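Local coordinates for putative pachytene checkpoint protein 2 (Caenorhabditis elegans, PDB 4XGU) that binds and hydrolyses ATP as a AAA+ protein remodeler and probably plays a key role in chromosome recombination during meiosis, at residues B[282-287]-B[293-298]; B[234-239]-B[247-252]; B[329-334]-B[370-375]. All coordinates share one frame; numbering follows the deposited sequence.

Contact 1: residues B[282-287]-B[293-298]; sequences TQIDRI and VLILCT
Ile287 drives its CG2 branch against CG1 of Val293 at 3.4 Å, a close methyl-to-methyl approach made as the two side chains meet at about a right angle. With chi1 at -76°, that branch points directly opposite the backbone N and beside the carbonyl carbon, and from there it also meets Ile295 CG2 at 3.9 Å. Val293 CG1 additionally rests 3.7 Å from the carbonyl O of Ile287, packing on the helix backbone as well as on the side chain. One turn earlier, Ile284 CG2 touches Ile295 CD1 at 3.7 Å, so Ile295 spreads two of its methyls over two helix residues.

The contact thins farther along the strand, where the side chain of Cys297 comes no nearer than 5.5 Å to the helix. Asp285 and Arg286, both partly exposed, carry polar contacts: Arg286 makes salt bridges to Asp234 and Asp237 of helix 228-241, and Asp285 pairs with Arg312. The segment 282-287 runs roughly antiparallel (142°) to 293-298, the next strand of the P-loop NTPase sheet. All four touching residues are buried and aliphatic, which implies that shape and exclusion of water, rather than polar bonding, hold helix to strand here.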
ATOM      1  N   THR B 282      -0.771   4.016  24.249  1.00 91.63           N
ATOM      2  CA  THR B 282      -1.890   4.297  25.140  1.00 92.86           C
ATOM      3  C   THR B 282      -1.572   3.816  26.553  1.00102.38           C
ATOM      4  O   THR B 282      -1.820   4.525  27.532  1.00107.26           O
ATOM      5  CB  THR B 282      -3.188   3.633  24.646  1.00 86.16           C
ATOM      6  OG1 THR B 282      -3.551   4.183  23.373  1.00 84.54           O
ATOM      7  CG2 THR B 282      -4.320   3.864  25.633  1.00 86.91           C
ATOM      8  N   GLN B 283      -1.008   2.616  26.655  1.00102.41           N
ATOM      9  CA  GLN B 283      -0.619   2.063  27.948  1.00 96.84           C
ATOM     10  C   GLN B 283       0.545   2.841  28.550  1.00 93.62           C
ATOM     11  O   GLN B 283       0.654   2.958  29.771  1.00 95.85           O
ATOM     12  CB  GLN B 283      -0.253   0.584  27.819  1.00 94.58           C
ATOM     13  CG  GLN B 283      -1.447  -0.317  27.599  1.00 98.73           C
ATOM     14  CD  GLN B 283      -2.588   0.012  28.533  1.00101.36           C
ATOM     15  OE1 GLN B 283      -2.468  -0.126  29.750  1.00 98.56           O
ATOM     16  NE2 GLN B 283      -3.700   0.465  27.969  1.00107.46           N
ATOM     17  N   ILE B 284       1.409   3.370  27.689  1.00 89.41           N
ATOM     18  CA  ILE B 284       2.487   4.246  28.135  1.00 80.00           C
ATOM     19  C   ILE B 284       1.899   5.506  28.756  1.00 75.83           C
ATOM     20  O   ILE B 284       2.333   5.944  29.820  1.00 76.51           O
ATOM     21  CB  ILE B 284       3.435   4.632  26.979  1.00 75.76           C
ATOM     22  CG1 ILE B 284       4.337   3.457  26.608  1.00 78.99           C
ATOM     23  CG2 ILE B 284       4.295   5.817  27.368  1.00 72.44           C
ATOM     24  CD1 ILE B 284       5.300   3.764  25.483  1.00 78.87           C
ATOM     25  N   ASP B 285       0.895   6.069  28.094  1.00 83.64           N
ATOM     26  CA  ASP B 285       0.249   7.291  28.561  1.00 92.18           C
ATOM     27  C   ASP B 285      -0.428   7.126  29.918  1.00 93.54           C
ATOM     28  O   ASP B 285      -0.396   8.037  30.748  1.00 94.53           O
ATOM     29  CB  ASP B 285      -0.775   7.774  27.536  1.00102.87           C
ATOM     30  CG  ASP B 285      -0.156   8.641  26.460  1.00111.13           C
ATOM     31  OD1 ASP B 285       0.994   8.362  26.059  1.00106.67           O
ATOM     32  OD2 ASP B 285      -0.817   9.608  26.024  1.00120.34           O
ATOM     33  N   ARG B 286      -1.047   5.970  30.138  1.00 92.79           N
ATOM     34  CA  ARG B 286      -1.719   5.703  31.405  1.00 92.84           C
ATOM     35  C   ARG B 286      -0.728   5.679  32.555  1.00 91.67           C
ATOM     36  O   ARG B 286      -0.981   6.219  33.631  1.00 96.98           O
ATOM     37  CB  ARG B 286      -2.470   4.372  31.350  1.00 95.28           C
ATOM     38  CG  ARG B 286      -2.934   3.882  32.716  1.00 96.91           C
ATOM     39  CD  ARG B 286      -4.058   2.870  32.598  1.00102.56           C
ATOM     40  NE  ARG B 286      -3.610   1.618  32.001  1.00105.63           N
ATOM     41  CZ  ARG B 286      -3.706   0.433  32.595  1.00111.95           C
ATOM     42  NH1 ARG B 286      -4.239   0.337  33.806  1.00111.63           N
ATOM     43  NH2 ARG B 286      -3.273  -0.658  31.976  1.00116.87           N
ATOM     44  N   ILE B 287       0.413   5.053  32.304  1.00 91.32           N
ATOM     45  CA  ILE B 287       1.411   4.807  33.331  1.00 88.84           C
ATOM     46  C   ILE B 287       2.130   6.080  33.796  1.00 84.66           C
ATOM     47  O   ILE B 287       2.312   6.295  34.999  1.00 78.46           O
ATOM     48  CB  ILE B 287       2.431   3.773  32.818  1.00 92.96           C
ATOM     49  CG1 ILE B 287       1.810   2.376  32.854  1.00102.53           C
ATOM     50  CG2 ILE B 287       3.699   3.799  33.629  1.00 89.69           C
ATOM     51  CD1 ILE B 287       2.821   1.263  32.952  1.00109.36           C
ATOM     52  N   VAL B 293       6.028   7.010  39.342  1.00 63.78           N
ATOM     53  CA  VAL B 293       6.414   6.156  38.227  1.00 58.51           C
ATOM     54  C   VAL B 293       7.412   6.869  37.323  1.00 61.82           C
ATOM     55  O   VAL B 293       7.366   8.086  37.184  1.00 67.27           O
ATOM     56  CB  VAL B 293       5.180   5.729  37.408  1.00 61.96           C
ATOM     57  CG1 VAL B 293       5.591   4.932  36.194  1.00 64.14           C
ATOM     58  CG2 VAL B 293       4.231   4.919  38.268  1.00 65.44           C
ATOM     59  N   LEU B 294       8.323   6.111  36.722  1.00 61.92           N
ATOM     60  CA  LEU B 294       9.287   6.674  35.789  1.00 59.81           C
ATOM     61  C   LEU B 294       9.609   5.669  34.690  1.00 67.69           C
ATOM     62  O   LEU B 294      10.020   4.543  34.975  1.00 78.41           O
ATOM     63  CB  LEU B 294      10.555   7.082  36.531  1.00 54.67           C
ATOM     64  CG  LEU B 294      11.527   7.969  35.765  1.00 59.72           C
ATOM     65  CD1 LEU B 294      10.816   9.228  35.321  1.00 68.30           C
ATOM     66  CD2 LEU B 294      12.709   8.302  36.648  1.00 60.43           C
ATOM     67  N   ILE B 295       9.424   6.066  33.436  1.00 64.57           N
ATOM     68  CA  ILE B 295       9.647   5.143  32.327  1.00 65.50           C
ATOM     69  C   ILE B 295      10.857   5.549  31.486  1.00 67.99           C
ATOM     70  O   ILE B 295      11.016   6.715  31.117  1.00 71.01           O
ATOM     71  CB  ILE B 295       8.392   5.028  31.437  1.00 69.68           C
ATOM     72  CG1 ILE B 295       7.976   6.390  30.895  1.00 76.25           C
ATOM     73  CG2 ILE B 295       7.233   4.455  32.232  1.00 77.61           C
ATOM     74  CD1 ILE B 295       6.603   6.390  30.258  1.00 81.60           C
ATOM     75  N   LEU B 296      11.718   4.577  31.202  1.00 67.92           N
ATOM     76  CA  LEU B 296      12.954   4.832  30.471  1.00 58.40           C
ATOM     77  C   LEU B 296      13.008   4.014  29.186  1.00 62.79           C
ATOM     78  O   LEU B 296      12.744   2.813  29.195  1.00 72.14           O
ATOM     79  CB  LEU B 296      14.175   4.515  31.340  1.00 59.42           C
ATOM     80  CG  LEU B 296      14.322   5.225  32.690  1.00 59.54           C
ATOM     81  CD1 LEU B 296      13.633   4.455  33.807  1.00 64.15           C
ATOM     82  CD2 LEU B 296      15.788   5.435  33.011  1.00 58.32           C
ATOM     83  N   CYS B 297      13.357   4.670  28.085  1.00 62.83           N
ATOM     84  CA  CYS B 297      13.407   4.011  26.785  1.00 63.33           C
ATOM     85  C   CYS B 297      14.793   4.115  26.152  1.00 66.37           C
ATOM     86  O   CYS B 297      15.504   5.101  26.349  1.00 67.23           O
ATOM     87  CB  CYS B 297      12.361   4.615  25.845  1.00 66.31           C
ATOM     88  SG  CYS B 297      10.671   4.560  26.478  1.00 92.44           S
ATOM     89  N   THR B 298      15.169   3.094  25.392  1.00 67.51           N
ATOM     90  CA  THR B 298      16.421   3.124  24.650  1.00 74.02           C
ATOM     91  C   THR B 298      16.181   2.693  23.207  1.00 74.98           C
ATOM     92  O   THR B 298      15.438   1.748  22.952  1.00 85.88           O
ATOM     93  CB  THR B 298      17.496   2.224  25.301  1.00 80.71           C
ATOM     94  OG1 THR B 298      18.610   2.083  24.410  1.00 85.17           O
ATOM     95  CG2 THR B 298      16.936   0.850  25.607  1.00 83.35           C
TER

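Contact 2: residues B[234-239]-B[247-252]; sequences DQIDEL and VFVLID
Ile236 overlaps Val249 methyl to methyl, CG2 against CG2 at 3.9 Å, with the side chains crossing almost perpendicularly. A chi1 of -42° in Ile236 sets this branch on the far side of CB from the backbone N, and it faces the strand. The same methyl lies 4.4 Å from CG2 of Val247, so it bridges two residues that project from one face of the strand.

Val247 uses its two branches differently. While CG2 looks to Ile236, CG1 covers the end of the helix segment, 3.8 Å from the carbonyl O of Leu239. That is van der Waals contact with the peptide group, and the Leu239 side chain adds to it through CB, 4.4 Å from Val247 CG1. The isopropyl end of Leu239 makes no contact of its own with the strand segment; it turns instead to Val208.

The backbones come nearest at this end, with the CA atoms of Leu239 and Val247 7.4 Å apart, and the segments run nearly antiparallel, at 155°. Only 166 Å² is buried between them, consistent with three touching residue pairs, whose side-chain contacts are all carbon to carbon.

The strand leads into Asp252, whose place after a row of hydrophobic residues is consistent with the Walker B aspartate of AAA+ ATPases; it touches Thr186 of the P-loop. Within the layered alpha/beta core, strand 245-251 lies between strands 206-212 and 293-299. Ile236 reaches past it to Leu210, and Val249 lies beside Ile295. Phe248 and Leu250 project from the other face of the sheet onto helix 185-199, whereas helix 228-241 covers the face that bears Val247 and Val249.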
ATOM      1  N   ASP B 234      -1.227  -3.507  32.842  1.00107.57           N
ATOM      2  CA  ASP B 234      -2.223  -3.515  33.911  1.00114.25           C
ATOM      3  C   ASP B 234      -1.604  -3.967  35.231  1.00119.18           C
ATOM      4  O   ASP B 234      -2.007  -3.516  36.304  1.00122.81           O
ATOM      5  CB  ASP B 234      -3.402  -4.419  33.548  1.00119.51           C
ATOM      6  CG  ASP B 234      -4.476  -3.691  32.761  1.00126.23           C
ATOM      7  OD1 ASP B 234      -4.813  -2.546  33.133  1.00127.44           O
ATOM      8  OD2 ASP B 234      -4.981  -4.261  31.771  1.00129.78           O
ATOM      9  N   GLN B 235      -0.623  -4.860  35.143  1.00118.90           N
ATOM     10  CA  GLN B 235       0.098  -5.312  36.326  1.00114.80           C
ATOM     11  C   GLN B 235       1.030  -4.220  36.840  1.00103.95           C
ATOM     12  O   GLN B 235       1.169  -4.031  38.049  1.00104.23           O
ATOM     13  CB  GLN B 235       0.893  -6.583  36.027  1.00122.35           C
ATOM     14  CG  GLN B 235       1.738  -7.052  37.194  1.00132.20           C
ATOM     15  CD  GLN B 235       2.251  -8.463  37.018  1.00146.47           C
ATOM     16  OE1 GLN B 235       2.348  -8.969  35.901  1.00154.39           O
ATOM     17  NE2 GLN B 235       2.573  -9.114  38.131  1.00149.71           N
ATOM     18  N   ILE B 236       1.667  -3.506  35.916  1.00 95.47           N
ATOM     19  CA  ILE B 236       2.499  -2.365  36.280  1.00 87.76           C
ATOM     20  C   ILE B 236       1.647  -1.325  36.982  1.00 89.09           C
ATOM     21  O   ILE B 236       2.082  -0.691  37.945  1.00 85.83           O
ATOM     22  CB  ILE B 236       3.168  -1.710  35.058  1.00 87.66           C
ATOM     23  CG1 ILE B 236       3.692  -2.767  34.089  1.00 94.16           C
ATOM     24  CG2 ILE B 236       4.284  -0.772  35.502  1.00 83.99           C
ATOM     25  CD1 ILE B 236       4.411  -2.186  32.891  1.00 96.00           C
ATOM     26  N   ASP B 237       0.423  -1.162  36.489  1.00 96.84           N
ATOM     27  CA  ASP B 237      -0.508  -0.192  37.043  1.00100.32           C
ATOM     28  C   ASP B 237      -0.819  -0.511  38.501  1.00 99.43           C
ATOM     29  O   ASP B 237      -0.790   0.380  39.348  1.00 97.05           O
ATOM     30  CB  ASP B 237      -1.794  -0.153  36.218  1.00110.86           C
ATOM     31  CG  ASP B 237      -2.617   1.092  36.479  1.00120.72           C
ATOM     32  OD1 ASP B 237      -2.941   1.367  37.653  1.00125.37           O
ATOM     33  OD2 ASP B 237      -2.934   1.808  35.506  1.00124.12           O
ATOM     34  N   GLU B 238      -1.111  -1.777  38.787  1.00101.07           N
ATOM     35  CA  GLU B 238      -1.375  -2.208  40.160  1.00102.31           C
ATOM     36  C   GLU B 238      -0.196  -1.898  41.071  1.00101.69           C
ATOM     37  O   GLU B 238      -0.375  -1.446  42.202  1.00104.13           O
ATOM     38  CB  GLU B 238      -1.688  -3.704  40.213  1.00103.38           C
ATOM     39  CG  GLU B 238      -3.158  -4.046  40.042  1.00109.81           C
ATOM     40  CD  GLU B 238      -3.505  -5.396  40.638  1.00114.66           C
ATOM     41  OE1 GLU B 238      -2.590  -6.063  41.166  1.00114.80           O
ATOM     42  OE2 GLU B 238      -4.692  -5.789  40.586  1.00117.93           O
ATOM     43  N   LEU B 239       1.009  -2.141  40.567  1.00100.16           N
ATOM     44  CA  LEU B 239       2.226  -1.848  41.311  1.00 95.21           C
ATOM     45  C   LEU B 239       2.383  -0.342  41.482  1.00 92.56           C
ATOM     46  O   LEU B 239       2.948   0.127  42.470  1.00 94.14           O
ATOM     47  CB  LEU B 239       3.441  -2.441  40.599  1.00 94.30           C
ATOM     48  CG  LEU B 239       4.500  -3.101  41.481  1.00 93.38           C
ATOM     49  CD1 LEU B 239       3.848  -4.059  42.462  1.00 95.44           C
ATOM     50  CD2 LEU B 239       5.513  -3.833  40.620  1.00 92.62           C
ATOM     51  N   VAL B 247       8.134   2.974  40.766  1.00 85.88           N
ATOM     52  CA  VAL B 247       8.353   1.923  39.782  1.00 84.39           C
ATOM     53  C   VAL B 247       9.098   2.475  38.566  1.00 72.96           C
ATOM     54  O   VAL B 247       8.873   3.606  38.132  1.00 71.76           O
ATOM     55  CB  VAL B 247       7.014   1.257  39.354  1.00 63.58           C
ATOM     56  CG1 VAL B 247       6.079   1.140  40.551  1.00 61.48           C
ATOM     57  CG2 VAL B 247       6.338   2.022  38.237  1.00 66.38           C
ATOM     58  N   PHE B 248      10.025   1.677  38.051  1.00 65.90           N
ATOM     59  CA  PHE B 248      10.790   2.048  36.871  1.00 61.74           C
ATOM     60  C   PHE B 248      10.437   1.123  35.721  1.00 66.26           C
ATOM     61  O   PHE B 248      10.424  -0.096  35.883  1.00 74.48           O
ATOM     62  CB  PHE B 248      12.292   1.985  37.148  1.00 62.21           C
ATOM     63  CG  PHE B 248      12.795   3.074  38.046  1.00 61.43           C
ATOM     64  CD1 PHE B 248      12.789   2.915  39.423  1.00 65.68           C
ATOM     65  CD2 PHE B 248      13.289   4.253  37.517  1.00 57.71           C
ATOM     66  CE1 PHE B 248      13.259   3.916  40.256  1.00 62.62           C
ATOM     67  CE2 PHE B 248      13.760   5.258  38.341  1.00 58.03           C
ATOM     68  CZ  PHE B 248      13.746   5.089  39.714  1.00 58.72           C
ATOM     69  N   VAL B 249      10.152   1.694  34.559  1.00 56.19           N
ATOM     70  CA  VAL B 249       9.864   0.874  33.394  1.00 58.30           C
ATOM     71  C   VAL B 249      10.914   1.086  32.318  1.00 62.49           C
ATOM     72  O   VAL B 249      11.023   2.170  31.746  1.00 64.13           O
ATOM     73  CB  VAL B 249       8.475   1.174  32.818  1.00 61.40           C
ATOM     74  CG1 VAL B 249       8.237   0.351  31.563  1.00 64.17           C
ATOM     75  CG2 VAL B 249       7.401   0.892  33.858  1.00 64.45           C
ATOM     76  N   LEU B 250      11.698   0.046  32.060  1.00 61.38           N
ATOM     77  CA  LEU B 250      12.706   0.095  31.013  1.00 65.99           C
ATOM     78  C   LEU B 250      12.201  -0.610  29.759  1.00 74.32           C
ATOM     79  O   LEU B 250      11.644  -1.705  29.834  1.00 84.11           O
ATOM     80  CB  LEU B 250      14.013  -0.541  31.491  1.00 65.39           C
ATOM     81  CG  LEU B 250      15.120  -0.648  30.441  1.00 63.42           C
ATOM     82  CD1 LEU B 250      15.507   0.732  29.938  1.00 63.85           C
ATOM     83  CD2 LEU B 250      16.330  -1.373  31.002  1.00 62.06           C
ATOM     84  N   ILE B 251      12.392   0.029  28.610  1.00 72.61           N
ATOM     85  CA  ILE B 251      11.975  -0.540  27.335  1.00 70.32           C
ATOM     86  C   ILE B 251      13.146  -0.550  26.351  1.00 74.41           C
ATOM     87  O   ILE B 251      13.640   0.503  25.948  1.00 74.34           O
ATOM     88  CB  ILE B 251      10.789   0.241  26.740  1.00 69.24           C
ATOM     89  CG1 ILE B 251       9.599   0.203  27.702  1.00 65.75           C
ATOM     90  CG2 ILE B 251      10.398  -0.327  25.386  1.00 71.06           C
ATOM     91  CD1 ILE B 251       8.530   1.221  27.401  1.00 58.87           C
ATOM     92  N   ASP B 252      13.588  -1.745  25.975  1.00 82.32           N
ATOM     93  CA  ASP B 252      14.749  -1.901  25.104  1.00 85.22           C
ATOM     94  C   ASP B 252      14.348  -2.101  23.647  1.00 88.18           C
ATOM     95  O   ASP B 252      13.267  -2.617  23.366  1.00 96.23           O
ATOM     96  CB  ASP B 252      15.606  -3.077  25.572  1.00 90.38           C
ATOM     97  CG  ASP B 252      16.062  -2.931  27.011  1.00 93.01           C
ATOM     98  OD1 ASP B 252      16.488  -1.818  27.389  1.00 96.01           O
ATOM     99  OD2 ASP B 252      15.991  -3.925  27.765  1.00 90.02           O
TER

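Contact 3: residues B[329-334]-B[370-375]; sequences SMLKSS and EILFKI. With ADP (adenosine-5'-diphosphate), chain H.
Leu331 and Leu372 meet through different first torsions: at -65° Leu331 sets CG across from its carbonyl carbon, whereas at 180° Leu372 extends CG directly away from its backbone N. The two side chains cross at a slant, Leu372 CD1 lying 3.9 Å from Leu331 CB. CD1 of Leu331 goes on to CG2 of Ile375, also at 3.9 Å. The second branch of Leu372, CD2, rests on the helix itself, 4.0 Å from Lys332 CA, while the ammonium of Lys332 turns away to a salt bridge with Asp357.

This is helix-to-helix packing, at a crossing of 121°, inside the C-terminal lid of a AAA+ ATPase; helix 405-420 backs Leu372 and Ile375 through Met409. Were Leu372 cut back to an alanine, both delta methyls would go, and the side chain of Leu331 and the backbone at Lys332 would probably lose this cover, leaving a gap between the two helices.

On the other side of helix 324-340, the extended chain of Met330 carries CE into the ADP pocket, 3.4 Å from N6 of the adenine. Ser334 OG hydrogen-bonds back to the carbonyl O of Met330 at 3.0 Å, from above the carbonyl plane and from the face opposite the one used by Ser334 N.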
ATOM      1  N   SER B 329      40.361   5.164  28.282  1.00 78.03           N
ATOM      2  CA  SER B 329      39.866   4.985  29.641  1.00 78.83           C
ATOM      3  C   SER B 329      39.343   3.572  29.863  1.00 76.72           C
ATOM      4  O   SER B 329      39.558   2.980  30.920  1.00 80.39           O
ATOM      5  CB  SER B 329      38.765   6.003  29.941  1.00 89.43           C
ATOM      6  OG  SER B 329      39.200   7.322  29.661  1.00100.10           O
ATOM      7  N   MET B 330      38.660   3.033  28.860  1.00 73.51           N
ATOM      8  CA  MET B 330      38.143   1.675  28.936  1.00 68.64           C
ATOM      9  C   MET B 330      39.274   0.655  28.910  1.00 72.61           C
ATOM     10  O   MET B 330      39.283  -0.296  29.693  1.00 72.76           O
ATOM     11  CB  MET B 330      37.174   1.405  27.788  1.00 67.33           C
ATOM     12  CG  MET B 330      35.981   2.336  27.755  1.00 65.61           C
ATOM     13  SD  MET B 330      34.928   1.997  26.340  1.00 80.32           S
ATOM     14  CE  MET B 330      33.650   3.229  26.564  1.00 98.71           C
ATOM     15  N   LEU B 331      40.224   0.860  28.004  1.00 72.37           N
ATOM     16  CA  LEU B 331      41.365  -0.034  27.873  1.00 69.60           C
ATOM     17  C   LEU B 331      42.203  -0.045  29.144  1.00 77.61           C
ATOM     18  O   LEU B 331      42.660  -1.100  29.583  1.00 85.11           O
ATOM     19  CB  LEU B 331      42.228   0.368  26.678  1.00 69.78           C
ATOM     20  CG  LEU B 331      41.567   0.245  25.305  1.00 67.97           C
ATOM     21  CD1 LEU B 331      42.556   0.594  24.206  1.00 72.53           C
ATOM     22  CD2 LEU B 331      41.015  -1.154  25.106  1.00 64.65           C
ATOM     23  N   LYS B 332      42.398   1.130  29.733  1.00 77.70           N
ATOM     24  CA  LYS B 332      43.157   1.247  30.973  1.00 73.99           C
ATOM     25  C   LYS B 332      42.434   0.533  32.109  1.00 73.71           C
ATOM     26  O   LYS B 332      43.056  -0.153  32.917  1.00 82.44           O
ATOM     27  CB  LYS B 332      43.390   2.718  31.329  1.00 77.34           C
ATOM     28  CG  LYS B 332      44.291   2.935  32.538  1.00 83.46           C
ATOM     29  CD  LYS B 332      43.517   3.500  33.721  1.00 88.34           C
ATOM     30  CE  LYS B 332      44.418   3.683  34.935  1.00 94.70           C
ATOM     31  NZ  LYS B 332      43.681   4.252  36.098  1.00101.24           N
ATOM     32  N   SER B 333      41.115   0.690  32.155  1.00 76.83           N
ATOM     33  CA  SER B 333      40.297   0.052  33.180  1.00 77.69           C
ATOM     34  C   SER B 333      40.323  -1.466  33.052  1.00 70.39           C
ATOM     35  O   SER B 333      40.270  -2.179  34.051  1.00 72.95           O
ATOM     36  CB  SER B 333      38.858   0.555  33.105  1.00 86.57           C
ATOM     37  OG  SER B 333      38.814   1.967  33.183  1.00101.47           O
ATOM     38  N   SER B 334      40.399  -1.954  31.818  1.00 72.14           N
ATOM     39  CA  SER B 334      40.475  -3.389  31.571  1.00 75.68           C
ATOM     40  C   SER B 334      41.790  -3.956  32.097  1.00 83.73           C
ATOM     41  O   SER B 334      41.804  -4.977  32.784  1.00 91.21           O
ATOM     42  CB  SER B 334      40.330  -3.691  30.078  1.00 72.74           C
ATOM     43  OG  SER B 334      39.057  -3.301  29.594  1.00 74.78           O
ATOM     44  N   GLU B 370      51.230   6.556  26.579  1.00101.30           N
ATOM     45  CA  GLU B 370      51.192   6.998  25.188  1.00104.52           C
ATOM     46  C   GLU B 370      50.979   5.831  24.224  1.00100.64           C
ATOM     47  O   GLU B 370      50.203   5.940  23.273  1.00103.14           O
ATOM     48  CB  GLU B 370      52.482   7.745  24.832  1.00109.17           C
ATOM     49  CG  GLU B 370      52.517   8.300  23.415  1.00117.14           C
ATOM     50  CD  GLU B 370      51.536   9.440  23.204  1.00128.42           C
ATOM     51  OE1 GLU B 370      51.151  10.091  24.197  1.00132.90           O
ATOM     52  OE2 GLU B 370      51.147   9.684  22.040  1.00132.62           O
ATOM     53  N   ILE B 371      51.670   4.720  24.469  1.00 93.36           N
ATOM     54  CA  ILE B 371      51.533   3.534  23.626  1.00 89.40           C
ATOM     55  C   ILE B 371      50.101   3.009  23.677  1.00 87.42           C
ATOM     56  O   ILE B 371      49.532   2.630  22.652  1.00 87.75           O
ATOM     57  CB  ILE B 371      52.507   2.413  24.046  1.00 88.06           C
ATOM     58  CG1 ILE B 371      53.953   2.829  23.787  1.00 88.74           C
ATOM     59  CG2 ILE B 371      52.223   1.141  23.273  1.00 87.87           C
ATOM     60  CD1 ILE B 371      54.970   1.884  24.382  1.00 86.54           C
ATOM     61  N   LEU B 372      49.522   3.001  24.873  1.00 85.79           N
ATOM     62  CA  LEU B 372      48.143   2.561  25.056  1.00 82.43           C
ATOM     63  C   LEU B 372      47.173   3.509  24.361  1.00 86.03           C
ATOM     64  O   LEU B 372      46.168   3.078  23.795  1.00 89.26           O
ATOM     65  CB  LEU B 372      47.804   2.455  26.544  1.00 80.84           C
ATOM     66  CG  LEU B 372      46.380   2.009  26.887  1.00 75.83           C
ATOM     67  CD1 LEU B 372      46.064   0.677  26.226  1.00 69.85           C
ATOM     68  CD2 LEU B 372      46.197   1.917  28.393  1.00 75.65           C
ATOM     69  N   PHE B 373      47.481   4.802  24.403  1.00 87.79           N
ATOM     70  CA  PHE B 373      46.675   5.800  23.710  1.00 87.23           C
ATOM     71  C   PHE B 373      46.729   5.578  22.203  1.00 92.95           C
ATOM     72  O   PHE B 373      45.742   5.792  21.495  1.00 90.12           O
ATOM     73  CB  PHE B 373      47.150   7.213  24.048  1.00 90.71           C
ATOM     74  CG  PHE B 373      46.284   8.297  23.470  1.00 95.98           C
ATOM     75  CD1 PHE B 373      46.553   8.831  22.219  1.00101.27           C
ATOM     76  CD2 PHE B 373      45.197   8.779  24.176  1.00 97.61           C
ATOM     77  CE1 PHE B 373      45.754   9.824  21.688  1.00105.03           C
ATOM     78  CE2 PHE B 373      44.396   9.774  23.652  1.00102.51           C
ATOM     79  CZ  PHE B 373      44.674  10.297  22.407  1.00105.15           C
ATOM     80  N   LYS B 374      47.895   5.154  21.723  1.00 97.69           N
ATOM     81  CA  LYS B 374      48.095   4.871  20.307  1.00 98.21           C
ATOM     82  C   LYS B 374      47.211   3.705  19.882  1.00 89.42           C
ATOM     83  O   LYS B 374      46.705   3.672  18.760  1.00 88.33           O
ATOM     84  CB  LYS B 374      49.570   4.569  20.027  1.00109.11           C
ATOM     85  CG  LYS B 374      50.013   4.805  18.588  1.00115.98           C
ATOM     86  CD  LYS B 374      49.958   3.532  17.757  1.00116.55           C
ATOM     87  CE  LYS B 374      50.561   3.755  16.380  1.00119.31           C
ATOM     88  NZ  LYS B 374      49.808   4.784  15.609  1.00121.65           N
ATOM     89  N   ILE B 375      47.025   2.751  20.791  1.00 84.46           N
ATOM     90  CA  ILE B 375      46.128   1.627  20.554  1.00 82.63           C
ATOM     91  C   ILE B 375      44.694   2.125  20.431  1.00 79.64           C
ATOM     92  O   ILE B 375      43.942   1.679  19.563  1.00 79.30           O
ATOM     93  CB  ILE B 375      46.220   0.579  21.682  1.00 85.82           C
ATOM     94  CG1 ILE B 375      47.625  -0.022  21.737  1.00 84.64           C
ATOM     95  CG2 ILE B 375      45.185  -0.519  21.485  1.00 87.54           C
ATOM     96  CD1 ILE B 375      47.786  -1.089  22.794  1.00 84.39           C
TER
HETATM   97  PB  ADP H 501      23.115  -0.812  24.644  1.00 65.44           P
HETATM   98  O1B ADP H 501      23.778   0.337  23.928  1.00 63.91           O
HETATM   99  O2B ADP H 501      22.079  -0.385  25.654  1.00 74.04           O
HETATM  100  O3B ADP H 501      22.665  -1.936  23.736  1.00 69.42           O
HETATM  101  PA  ADP H 501      24.049  -2.134  26.961  1.00110.17           P
HETATM  102  O1A ADP H 501      23.679  -1.049  27.943  1.00111.19           O
HETATM  103  O2A ADP H 501      23.132  -3.318  26.757  1.00115.32           O
HETATM  104  O3A ADP H 501      24.313  -1.445  25.524  1.00 96.73           O
HETATM  105  O5' ADP H 501      25.485  -2.703  27.410  1.00 91.38           O
HETATM  106  C5' ADP H 501      26.606  -2.695  26.531  1.00 92.55           C
HETATM  107  C4' ADP H 501      27.791  -3.330  27.248  1.00 96.58           C
HETATM  108  O4' ADP H 501      29.006  -2.754  26.765  1.00 97.37           O
HETATM  109  C3' ADP H 501      27.733  -3.085  28.746  1.00103.57           C
HETATM  110  O3' ADP H 501      27.453  -4.305  29.437  1.00110.63           O
HETATM  111  C2' ADP H 501      29.101  -2.560  29.133  1.00101.32           C
HETATM  112  O2' ADP H 501      29.831  -3.577  29.826  1.00100.19           O
HETATM  113  C1' ADP H 501      29.802  -2.224  27.826  1.00 98.12           C
HETATM  114  N9  ADP H 501      29.837  -0.748  27.667  1.00 92.49           N
HETATM  115  C8  ADP H 501      29.177  -0.057  26.718  1.00 84.45           C
HETATM  116  N7  ADP H 501      29.402   1.277  26.825  1.00 79.89           N
HETATM  117  C5  ADP H 501      30.228   1.458  27.869  1.00 83.05           C
HETATM  118  C6  ADP H 501      30.861   2.621  28.528  1.00 83.11           C
HETATM  119  N6  ADP H 501      30.644   3.878  28.073  1.00 86.38           N
HETATM  120  N1  ADP H 501      31.659   2.384  29.591  1.00 85.46           N
HETATM  121  C2  ADP H 501      31.878   1.135  30.047  1.00 88.50           C
HETATM  122  N3  ADP H 501      31.335   0.031  29.498  1.00 89.78           N
HETATM  123  C4  ADP H 501      30.516   0.123  28.422  1.00 89.99           C

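Contacts 1 and 2 are neighbours, with centres 8 Å apart: strands 293-299 and 245-251 lie side by side in one sheet, where Leu296 N and Val249 O, 2.6 Å apart, probably form a hydrogen bond. Their helices, 275-288 and 228-241, pack on each other over the same sheet face. Contact 3 lies in the helical lid, its centre about 39 Å from that of contact 1 and 40 Å from that of contact 2. In sequence, contact 2 closes before contact 1 opens, and contact 3 follows both. ADP lies between, its adenine beside the lid and its phosphates at the P-loop, an arrangement consistent with nucleotide coupling the two separately packed domains.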